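Local coordinates for envelope glycoprotein (Thogoto virus, PDB 5XEA), which probably attaches the virion to its host-cell receptor and afterwards drives fusion of the viral envelope with the host membrane, at residues R47-Y53 with N67-Y73; P148-N152 with R414-E420; E173-G177 with D193-I197. All coordinates share one frame; numbering follows the deposited sequence.

Contact 1 of 3, residues R47-Y53 with N67-Y73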
loop_
_atom_site.group_PDB
_atom_site.type_symbol
_atom_site.label_atom_id
_atom_site.label_comp_id
_atom_site.label_asym_id
_atom_site.label_seq_id
_atom_site.Cartn_x
_atom_site.Cartn_y
_atom_site.Cartn_z
ATOM N N ARG B 47 7.705 -26.272 -21.960
ATOM C CA ARG B 47 7.921 -26.845 -23.284
ATOM C C ARG B 47 6.634 -27.519 -23.723
ATOM O O ARG B 47 6.056 -28.309 -22.966
ATOM C CB ARG B 47 9.076 -27.845 -23.273
ATOM C CG ARG B 47 9.308 -28.582 -24.606
ATOM C CD ARG B 47 10.623 -29.340 -24.510
ATOM N NE ARG B 47 10.563 -30.329 -23.443
ATOM C CZ ARG B 47 11.608 -30.990 -22.959
ATOM N NH1 ARG B 47 12.822 -30.781 -23.452
ATOM N NH2 ARG B 47 11.423 -31.874 -21.984
ATOM N N THR B 48 6.203 -27.216 -24.938
ATOM C CA THR B 48 4.982 -27.785 -25.498
ATOM C C THR B 48 5.191 -28.006 -26.987
ATOM O O THR B 48 5.925 -27.259 -27.649
ATOM C CB THR B 48 3.782 -26.843 -25.213
ATOM O OG1 THR B 48 3.494 -26.855 -23.809
ATOM C CG2 THR B 48 2.548 -27.237 -25.973
ATOM N N ALA B 49 4.542 -29.043 -27.517
ATOM C CA ALA B 49 4.519 -29.298 -28.950
ATOM C C ALA B 49 3.110 -29.073 -29.493
ATOM O O ALA B 49 2.123 -29.391 -28.825
ATOM C CB ALA B 49 4.984 -30.730 -29.262
ATOM N N TRP B 50 3.022 -28.477 -30.677
ATOM C CA TRP B 50 1.817 -28.520 -31.509
ATOM C C TRP B 50 1.990 -29.655 -32.504
ATOM O O TRP B 50 2.952 -29.653 -33.275
ATOM C CB TRP B 50 1.581 -27.207 -32.262
ATOM C CG TRP B 50 0.437 -27.233 -33.251
ATOM C CD1 TRP B 50 0.534 -27.267 -34.617
ATOM C CD2 TRP B 50 -0.971 -27.238 -32.953
ATOM N NE1 TRP B 50 -0.723 -27.289 -35.183
ATOM C CE2 TRP B 50 -1.661 -27.271 -34.184
ATOM C CE3 TRP B 50 -1.711 -27.213 -31.766
ATOM C CZ2 TRP B 50 -3.062 -27.272 -34.267
ATOM C CZ3 TRP B 50 -3.108 -27.226 -31.845
ATOM C CH2 TRP B 50 -3.768 -27.254 -33.096
ATOM N N VAL B 51 1.077 -30.623 -32.471
ATOM C CA VAL B 51 1.121 -31.776 -33.369
ATOM C C VAL B 51 -0.213 -31.864 -34.108
ATOM O O VAL B 51 -1.260 -32.067 -33.477
ATOM C CB VAL B 51 1.416 -33.085 -32.611
ATOM C CG1 VAL B 51 1.490 -34.264 -33.578
ATOM C CG2 VAL B 51 2.727 -32.960 -31.816
ATOM N N ALA B 52 -0.179 -31.702 -35.430
ATOM C CA ALA B 52 -1.362 -31.830 -36.287
ATOM C C ALA B 52 -1.132 -32.948 -37.302
ATOM O O ALA B 52 -0.342 -32.796 -38.241
ATOM C CB ALA B 52 -1.689 -30.514 -36.999
ATOM N N TYR B 53 -1.842 -34.051 -37.126
ATOM C CA TYR B 53 -1.796 -35.196 -38.030
ATOM C C TYR B 53 -3.129 -35.266 -38.773
ATOM O O TYR B 53 -4.172 -35.522 -38.168
ATOM C CB TYR B 53 -1.534 -36.468 -37.233
ATOM C CG TYR B 53 -1.406 -37.732 -38.058
ATOM C CD1 TYR B 53 -0.312 -37.932 -38.892
ATOM C CD2 TYR B 53 -2.367 -38.741 -37.981
ATOM C CE1 TYR B 53 -0.179 -39.107 -39.639
ATOM C CE2 TYR B 53 -2.241 -39.920 -38.729
ATOM C CZ TYR B 53 -1.142 -40.095 -39.546
ATOM O OH TYR B 53 -1.002 -41.252 -40.282
ATOM N N ASN B 67 -6.255 -34.627 -36.350
ATOM C CA ASN B 67 -5.998 -34.765 -34.919
ATOM C C ASN B 67 -4.893 -33.760 -34.605
ATOM O O ASN B 67 -3.706 -34.064 -34.739
ATOM C CB ASN B 67 -5.591 -36.170 -34.552
ATOM C CG ASN B 67 -5.309 -36.319 -33.083
ATOM O OD1 ASN B 67 -5.799 -35.543 -32.263
ATOM N ND2 ASN B 67 -4.501 -37.311 -32.737
ATOM N N ALA B 68 -5.300 -32.552 -34.211
ATOM C CA ALA B 68 -4.415 -31.401 -34.041
ATOM C C ALA B 68 -4.561 -30.905 -32.615
ATOM O O ALA B 68 -5.671 -30.558 -32.196
ATOM C CB ALA B 68 -4.775 -30.285 -35.037
ATOM N N ARG B 69 -3.457 -30.872 -31.870
ATOM C CA ARG B 69 -3.552 -30.592 -30.445
ATOM C C ARG B 69 -2.184 -30.209 -29.916
ATOM O O ARG B 69 -1.154 -30.472 -30.546
ATOM C CB ARG B 69 -4.098 -31.799 -29.664
ATOM C CG ARG B 69 -3.148 -32.985 -29.549
ATOM C CD ARG B 69 -3.027 -33.765 -30.850
ATOM N NE ARG B 69 -2.287 -35.011 -30.687
ATOM C CZ ARG B 69 -1.767 -35.734 -31.683
ATOM N NH1 ARG B 69 -1.877 -35.348 -32.959
ATOM N NH2 ARG B 69 -1.127 -36.860 -31.391
ATOM N N LEU B 70 -2.191 -29.579 -28.740
ATOM C CA LEU B 70 -0.974 -29.275 -28.008
ATOM C C LEU B 70 -0.642 -30.442 -27.097
ATOM O O LEU B 70 -1.530 -31.021 -26.466
ATOM C CB LEU B 70 -1.144 -28.003 -27.166
ATOM C CG LEU B 70 -1.374 -26.702 -27.923
ATOM C CD1 LEU B 70 -1.935 -25.621 -26.968
ATOM C CD2 LEU B 70 -0.066 -26.250 -28.630
ATOM N N LEU B 71 0.646 -30.761 -27.001
ATOM C CA LEU B 71 1.126 -31.820 -26.121
ATOM C C LEU B 71 2.212 -31.247 -25.226
ATOM O O LEU B 71 3.207 -30.716 -25.726
ATOM C CB LEU B 71 1.663 -33.001 -26.943
ATOM C CG LEU B 71 0.638 -33.674 -27.839
ATOM C CD1 LEU B 71 1.311 -34.728 -28.704
ATOM C CD2 LEU B 71 -0.475 -34.290 -26.999
ATOM N N HIS B 72 2.029 -31.341 -23.915
ATOM C CA HIS B 72 2.983 -30.750 -22.977
ATOM C C HIS B 72 4.139 -31.702 -22.691
ATOM O O HIS B 72 3.919 -32.891 -22.460
ATOM C CB HIS B 72 2.282 -30.383 -21.683
ATOM C CG HIS B 72 1.182 -29.394 -21.877
ATOM N ND1 HIS B 72 1.351 -28.239 -22.613
ATOM C CD2 HIS B 72 -0.106 -29.395 -21.456
ATOM C CE1 HIS B 72 0.215 -27.563 -22.625
ATOM N NE2 HIS B 72 -0.682 -28.240 -21.926
ATOM N N TYR B 73 5.367 -31.175 -22.711
ATOM C CA TYR B 73 6.568 -31.928 -22.346
ATOM C C TYR B 73 7.377 -31.134 -21.326
ATOM O O TYR B 73 8.504 -30.711 -21.605
ATOM C CB TYR B 73 7.433 -32.240 -23.570
ATOM C CG TYR B 73 6.775 -33.139 -24.589
ATOM C CD1 TYR B 73 7.042 -34.507 -24.618
ATOM C CD2 TYR B 73 5.895 -32.617 -25.538
ATOM C CE1 TYR B 73 6.443 -35.335 -25.558
ATOM C CE2 TYR B 73 5.290 -33.428 -26.456
ATOM C CZ TYR B 73 5.566 -34.790 -26.472
ATOM O OH TYR B 73 4.958 -35.598 -27.414
#

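Contact 2 of 3, residues P148-N152 with R414-E420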
loop_
_atom_site.group_PDB
_atom_site.type_symbol
_atom_site.label_atom_id
_atom_site.label_comp_id
_atom_site.label_asym_id
_atom_site.label_seq_id
_atom_site.Cartn_x
_atom_site.Cartn_y
_atom_site.Cartn_z
ATOM N N PRO B 148 15.215 -14.342 -8.901
ATOM C CA PRO B 148 15.109 -14.312 -7.441
ATOM C C PRO B 148 13.692 -13.966 -7.010
ATOM O O PRO B 148 13.069 -13.040 -7.536
ATOM C CB PRO B 148 16.098 -13.208 -7.048
ATOM C CG PRO B 148 16.068 -12.272 -8.197
ATOM C CD PRO B 148 15.871 -13.132 -9.437
ATOM N N VAL B 149 13.184 -14.710 -6.029
ATOM C CA VAL B 149 11.892 -14.423 -5.422
ATOM C C VAL B 149 12.066 -14.326 -3.907
ATOM O O VAL B 149 12.823 -15.103 -3.310
ATOM C CB VAL B 149 10.841 -15.489 -5.786
ATOM C CG1 VAL B 149 10.545 -15.496 -7.334
ATOM C CG2 VAL B 149 11.282 -16.845 -5.290
ATOM N N PHE B 150 11.370 -13.374 -3.286
ATOM C CA PHE B 150 11.475 -13.260 -1.834
ATOM C C PHE B 150 10.714 -14.403 -1.168
ATOM O O PHE B 150 9.929 -15.118 -1.804
ATOM C CB PHE B 150 10.954 -11.902 -1.330
ATOM C CG PHE B 150 9.478 -11.647 -1.619
ATOM C CD1 PHE B 150 8.491 -12.109 -0.761
ATOM C CD2 PHE B 150 9.098 -10.912 -2.730
ATOM C CE1 PHE B 150 7.150 -11.855 -1.029
ATOM C CE2 PHE B 150 7.778 -10.649 -2.997
ATOM C CZ PHE B 150 6.800 -11.117 -2.154
ATOM N N PHE B 151 10.953 -14.577 0.132
ATOM C CA PHE B 151 10.353 -15.682 0.864
ATOM C C PHE B 151 10.138 -15.243 2.305
ATOM O O PHE B 151 10.536 -14.149 2.703
ATOM C CB PHE B 151 11.234 -16.939 0.782
ATOM C CG PHE B 151 12.606 -16.758 1.402
ATOM C CD1 PHE B 151 12.824 -17.055 2.737
ATOM C CD2 PHE B 151 13.659 -16.265 0.652
ATOM C CE1 PHE B 151 14.086 -16.872 3.315
ATOM C CE2 PHE B 151 14.908 -16.076 1.205
ATOM C CZ PHE B 151 15.124 -16.377 2.546
ATOM N N ASN B 152 9.460 -16.097 3.072
ATOM C CA ASN B 152 9.334 -15.951 4.511
ATOM C C ASN B 152 10.041 -17.111 5.198
ATOM O O ASN B 152 10.316 -18.146 4.582
ATOM C CB ASN B 152 7.866 -15.938 4.960
ATOM C CG ASN B 152 7.157 -14.636 4.623
ATOM O OD1 ASN B 152 7.778 -13.570 4.508
ATOM N ND2 ASN B 152 5.840 -14.717 4.473
ATOM N N ARG B 414 8.142 -5.342 -0.230
ATOM C CA ARG B 414 8.491 -6.425 -1.132
ATOM C C ARG B 414 7.590 -6.528 -2.358
ATOM O O ARG B 414 8.016 -7.127 -3.342
ATOM C CB ARG B 414 8.480 -7.770 -0.380
ATOM C CG ARG B 414 9.463 -7.816 0.829
ATOM C CD ARG B 414 9.567 -9.210 1.442
ATOM N NE ARG B 414 8.336 -9.630 2.103
ATOM C CZ ARG B 414 8.195 -10.805 2.694
ATOM N NH1 ARG B 414 9.211 -11.639 2.695
ATOM N NH2 ARG B 414 7.051 -11.147 3.269
ATOM N N GLY B 415 6.383 -5.966 -2.327
ATOM C CA GLY B 415 5.451 -6.082 -3.430
ATOM C C GLY B 415 4.751 -7.430 -3.435
ATOM O O GLY B 415 5.097 -8.342 -2.685
ATOM N N THR B 416 3.745 -7.572 -4.312
ATOM C CA THR B 416 3.059 -8.847 -4.386
ATOM C C THR B 416 3.948 -9.875 -5.077
ATOM O O THR B 416 4.788 -9.546 -5.921
ATOM C CB THR B 416 1.715 -8.746 -5.148
ATOM O OG1 THR B 416 1.951 -8.233 -6.461
ATOM C CG2 THR B 416 0.721 -7.858 -4.423
ATOM N N VAL B 417 3.735 -11.138 -4.706
ATOM C CA VAL B 417 4.409 -12.259 -5.358
ATOM C C VAL B 417 4.195 -12.206 -6.871
ATOM O O VAL B 417 5.149 -12.346 -7.660
ATOM C CB VAL B 417 3.911 -13.588 -4.750
ATOM C CG1 VAL B 417 4.511 -14.773 -5.452
ATOM C CG2 VAL B 417 4.244 -13.644 -3.248
ATOM N N GLN B 418 2.941 -11.970 -7.303
ATOM C CA GLN B 418 2.637 -11.941 -8.739
ATOM C C GLN B 418 3.418 -10.859 -9.462
ATOM O O GLN B 418 3.621 -10.968 -10.670
ATOM C CB GLN B 418 1.139 -11.709 -9.013
ATOM C CG GLN B 418 0.182 -12.543 -8.182
ATOM C CD GLN B 418 -0.149 -11.893 -6.833
ATOM O OE1 GLN B 418 0.705 -11.806 -5.961
ATOM N NE2 GLN B 418 -1.391 -11.455 -6.663
ATOM N N SER B 419 3.841 -9.806 -8.756
ATOM C CA SER B 419 4.626 -8.750 -9.382
ATOM C C SER B 419 6.036 -9.206 -9.730
ATOM O O SER B 419 6.706 -8.545 -10.528
ATOM C CB SER B 419 4.730 -7.524 -8.461
ATOM O OG SER B 419 3.556 -6.740 -8.459
ATOM N N GLU B 420 6.513 -10.296 -9.140
ATOM C CA GLU B 420 7.899 -10.683 -9.360
ATOM C C GLU B 420 8.086 -11.265 -10.756
ATOM O O GLU B 420 7.218 -11.958 -11.274
ATOM C CB GLU B 420 8.334 -11.691 -8.313
ATOM C CG GLU B 420 8.313 -11.109 -6.911
ATOM C CD GLU B 420 8.599 -12.161 -5.898
ATOM O OE1 GLU B 420 7.673 -12.954 -5.604
ATOM O OE2 GLU B 420 9.753 -12.203 -5.427
HETATM O O HOH W 1 8.083 -14.379 -3.589
#

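Contact 3 of 3, residues E173-G177 with D193-I197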
loop_
_atom_site.group_PDB
_atom_site.type_symbol
_atom_site.label_atom_id
_atom_site.label_comp_id
_atom_site.label_asym_id
_atom_site.label_seq_id
_atom_site.Cartn_x
_atom_site.Cartn_y
_atom_site.Cartn_z
ATOM N N GLU B 173 6.334 -25.055 2.827
ATOM C CA GLU B 173 7.365 -24.971 3.854
ATOM C C GLU B 173 8.366 -26.107 3.680
ATOM O O GLU B 173 7.979 -27.269 3.518
ATOM C CB GLU B 173 6.748 -24.992 5.250
ATOM C CG GLU B 173 6.227 -23.620 5.692
ATOM C CD GLU B 173 4.990 -23.182 4.918
ATOM O OE1 GLU B 173 5.031 -22.130 4.241
ATOM O OE2 GLU B 173 3.975 -23.903 4.988
ATOM N N HIS B 174 9.649 -25.761 3.676
ATOM C CA HIS B 174 10.691 -26.748 3.455
ATOM C C HIS B 174 11.971 -26.290 4.138
ATOM O O HIS B 174 12.146 -25.109 4.451
ATOM C CB HIS B 174 10.944 -26.969 1.968
ATOM C CG HIS B 174 11.287 -25.714 1.231
ATOM N ND1 HIS B 174 12.581 -25.368 0.913
ATOM C CD2 HIS B 174 10.503 -24.718 0.754
ATOM C CE1 HIS B 174 12.581 -24.214 0.268
ATOM N NE2 HIS B 174 11.333 -23.798 0.161
ATOM N N SER B 175 12.872 -27.243 4.354
ATOM C CA SER B 175 14.178 -26.894 4.887
ATOM C C SER B 175 15.004 -26.192 3.815
ATOM O O SER B 175 14.774 -26.351 2.616
ATOM C CB SER B 175 14.901 -28.138 5.392
ATOM O OG SER B 175 16.195 -28.199 4.826
ATOM N N ALA B 176 15.979 -25.399 4.254
ATOM C CA ALA B 176 16.790 -24.643 3.303
ATOM C C ALA B 176 17.634 -25.548 2.415
ATOM O O ALA B 176 18.042 -25.123 1.330
ATOM C CB ALA B 176 17.687 -23.644 4.042
ATOM N N GLY B 177 17.914 -26.777 2.851
ATOM C CA GLY B 177 18.651 -27.711 2.024
ATOM C C GLY B 177 17.814 -28.569 1.105
ATOM O O GLY B 177 18.369 -29.246 0.238
ATOM N N ASP B 193 17.477 -22.743 -2.519
ATOM C CA ASP B 193 17.974 -21.819 -1.494
ATOM C C ASP B 193 19.497 -21.860 -1.479
ATOM O O ASP B 193 20.091 -22.872 -1.098
ATOM C CB ASP B 193 17.421 -22.167 -0.114
ATOM C CG ASP B 193 15.920 -22.129 -0.074
ATOM O OD1 ASP B 193 15.342 -21.339 -0.851
ATOM O OD2 ASP B 193 15.321 -22.880 0.722
ATOM N N ASN B 194 20.121 -20.773 -1.911
ATOM C CA ASN B 194 21.573 -20.618 -1.831
ATOM C C ASN B 194 21.940 -19.758 -0.617
ATOM O O ASN B 194 22.562 -18.697 -0.713
ATOM C CB ASN B 194 22.108 -20.029 -3.132
ATOM C CG ASN B 194 21.831 -20.924 -4.337
ATOM O OD1 ASN B 194 22.043 -22.139 -4.294
ATOM N ND2 ASN B 194 21.345 -20.322 -5.419
ATOM N N PHE B 195 21.508 -20.235 0.545
ATOM C CA PHE B 195 21.729 -19.554 1.813
ATOM C C PHE B 195 21.527 -20.566 2.927
ATOM O O PHE B 195 20.996 -21.659 2.713
ATOM C CB PHE B 195 20.796 -18.342 1.996
ATOM C CG PHE B 195 19.310 -18.671 1.906
ATOM C CD1 PHE B 195 18.642 -19.276 2.967
ATOM C CD2 PHE B 195 18.580 -18.332 0.766
ATOM C CE1 PHE B 195 17.286 -19.566 2.883
ATOM C CE2 PHE B 195 17.223 -18.617 0.673
ATOM C CZ PHE B 195 16.574 -19.235 1.730
ATOM N N GLU B 196 21.935 -20.180 4.128
ATOM C CA GLU B 196 21.728 -20.998 5.310
ATOM C C GLU B 196 20.952 -20.215 6.357
ATOM O O GLU B 196 21.015 -18.983 6.414
ATOM C CB GLU B 196 23.055 -21.480 5.889
ATOM C CG GLU B 196 23.725 -22.544 5.043
ATOM C CD GLU B 196 25.232 -22.409 5.035
ATOM O OE1 GLU B 196 25.722 -21.264 4.940
ATOM O OE2 GLU B 196 25.923 -23.446 5.131
ATOM N N ILE B 197 20.192 -20.946 7.164
ATOM C CA ILE B 197 19.500 -20.354 8.299
ATOM C C ILE B 197 20.486 -20.293 9.458
ATOM O O ILE B 197 21.078 -21.310 9.833
ATOM C CB ILE B 197 18.241 -21.155 8.665
ATOM C CG1 ILE B 197 17.177 -20.981 7.575
ATOM C CG2 ILE B 197 17.706 -20.719 10.012
ATOM C CD1 ILE B 197 15.934 -21.809 7.799
#

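Contact 1 of 3, residues R47-Y53 with N67-Y73
W50 lays its indole over the backbone of the facing strand. The amide of R69 sits above one ring face, while L70 arrives at the ring edge, its CD2 3.7 Å from W50 CE3. This overlap follows from chi1 of 174°, which sets CG trans to the main-chain N. A68 packs against the same indole, CB to W50 CZ2 at 3.6 Å, and also against A52. T48 and H72 share this sheet face, side by side and pointing alike; T48 OG1 and H72 ND1 share a hydrogen bond of 2.8 Å, in the plane of the imidazole.

On the face of A49, V51 and L71, V51 and R69 run alongside one another, with V51 CG1 3.6 Å from R69 NH1. R69 starts from the torsion squeezed between N and C (chi1 71°) and bends again at chi2, which folds its guanidinium back over the sheet, between the N67 amide on one side and V51 on the other. R69 NH1 donates to N67 O at 2.9 Å, and Y53 N reaches that oxygen from the opposite face of the carbonyl plane.

At the far end R47 NE donates to Y73 O at 2.8 Å, nearly coplanar with both the carbonyl and the guanidinium; the guanidinium also forms a salt bridge with E79.

The strands belong to a beta hairpin and run antiparallel at 175°, with paired bonds such as V51 N to R69 O at 3.0 Å. L433 and M437 of helix 421-437 pack on L70, and M437 on W50; Y439 of a second subunit meets the indole edge-to-face.

Both faces thus mix apolar packing with polar bonds, T48-H72 beside W50, whose NE1 is satisfied by R125 O, and R69 beside V51. R47 and R69 each donate to a main-chain carbonyl, adding side-chain bonds to the backbone ladder.

Contact 2 of 3, residues P148-N152 with R414-E420
F150 and R414 carry the packing part of this contact. R414 CB stands over the centre of the phenyl ring, 3.9 Å from the F150 centroid and 10° off its normal, a CH-pi contact. Farther along, the arginine chain bends at chi3 and carries its guanidinium past the ring's rim, where F150 CD1 lies over one guanidinium face, the two planes inclined by 36°. V417 adds CG2 at 3.8 Å from F150 CZ. The phenyl reaches this position through chi1 of 62°, with CG between the backbone N and the carbonyl carbon.

Direct hydrogen bonds flank the ring. F150 N donates to E420 OE2 at 2.9 Å, using the carboxylate's syn lone pair. R414 grips N152 end-on, NH2 to OD1 at 2.8 Å and NH1 to OD1 at 3.0 Å; both bonds lie in the guanidinium plane, and the NH2 bond falls on a lone pair of the amide oxygen. NH1 also makes a weak bond to F151 O.

One bond is relayed by water. The molecule donates to F150 O at 2.7 Å and to E420 OE1, and it sits over the centre of the phenyl face opposite R414 CB.

Charge extends the contact into the trimer: R414 NH2 forms a salt bridge with D283 of the third subunit, and D284 of that subunit accepts from the backbone N of R414 and G415. Within the chain, Y242 makes a cation-pi contact with R414.

Because E420 occupies the N-cap position of helix 421-437, its buried carboxylate ties the start of that helix to strand 133-156 directly and through water. The two bonds to N152 OD1 fix the rotation of the guanidinium, whose charge is probably balanced mainly by the neighbouring subunit.

Contact 3 of 3, residues E173-G177 with D193-I197
This is a small, partly buried packing contact of turn against loop, burying 208 Å². The chain leaving strand 171-174 makes an ST turn at S175, and this turn rests on the loop that leads from strand 187-192 into strand 197-209. A176 makes most of the contact, its CB directed at the loop. It lies 4.3 Å from F195 CE1 and 4.5 Å from I197 CG1, while its carbonyl oxygen is 3.3 Å from D193 CB. The methyl contacts are wide and the carbonyl one close, without direct polar bonding between the two segments.

H174 and D193 approach from opposite directions, with imidazole and carboxylate planes 17° apart. D193 OD2 comes to the ring edge at a carbon, 3.1 Å from H174 CE1; ND1 donates to S175 O, and NE2 is hydrogen-bonded to T164 OG1. E40 lies close to D193 OD1, so the proximity of the two acids may raise the proton affinity of one of them. Strand 159-165 supports the contact through V162, which touches H174, D193 and F195. The turn itself is closed by G177 N, which donates to S175 OG at 3.0 Å.

In the fold
All three contacts reach the same branched antiparallel sheet, through different parts of it. Contact 1 is a regular strand pair 41 Å from the chain centre, partly buried and touched by a second subunit. Contact 2, 8 Å from that centre, is the buried one: it joins segments far apart in sequence by side-chain bonds, water and charge, beside the third subunit. Contact 3 is smaller, relies on packing, and no other subunit touches its segments. Contacts 2 and 3 adjoin, F151 CZ lying 3.3 Å from F195 CZ with the rings nearly parallel, whereas contact 1 is about 18 Å from contact 2 at the nearest atoms. Helix 421-437 links contacts 1 and 2, beginning after E420 and touching W50 near its end.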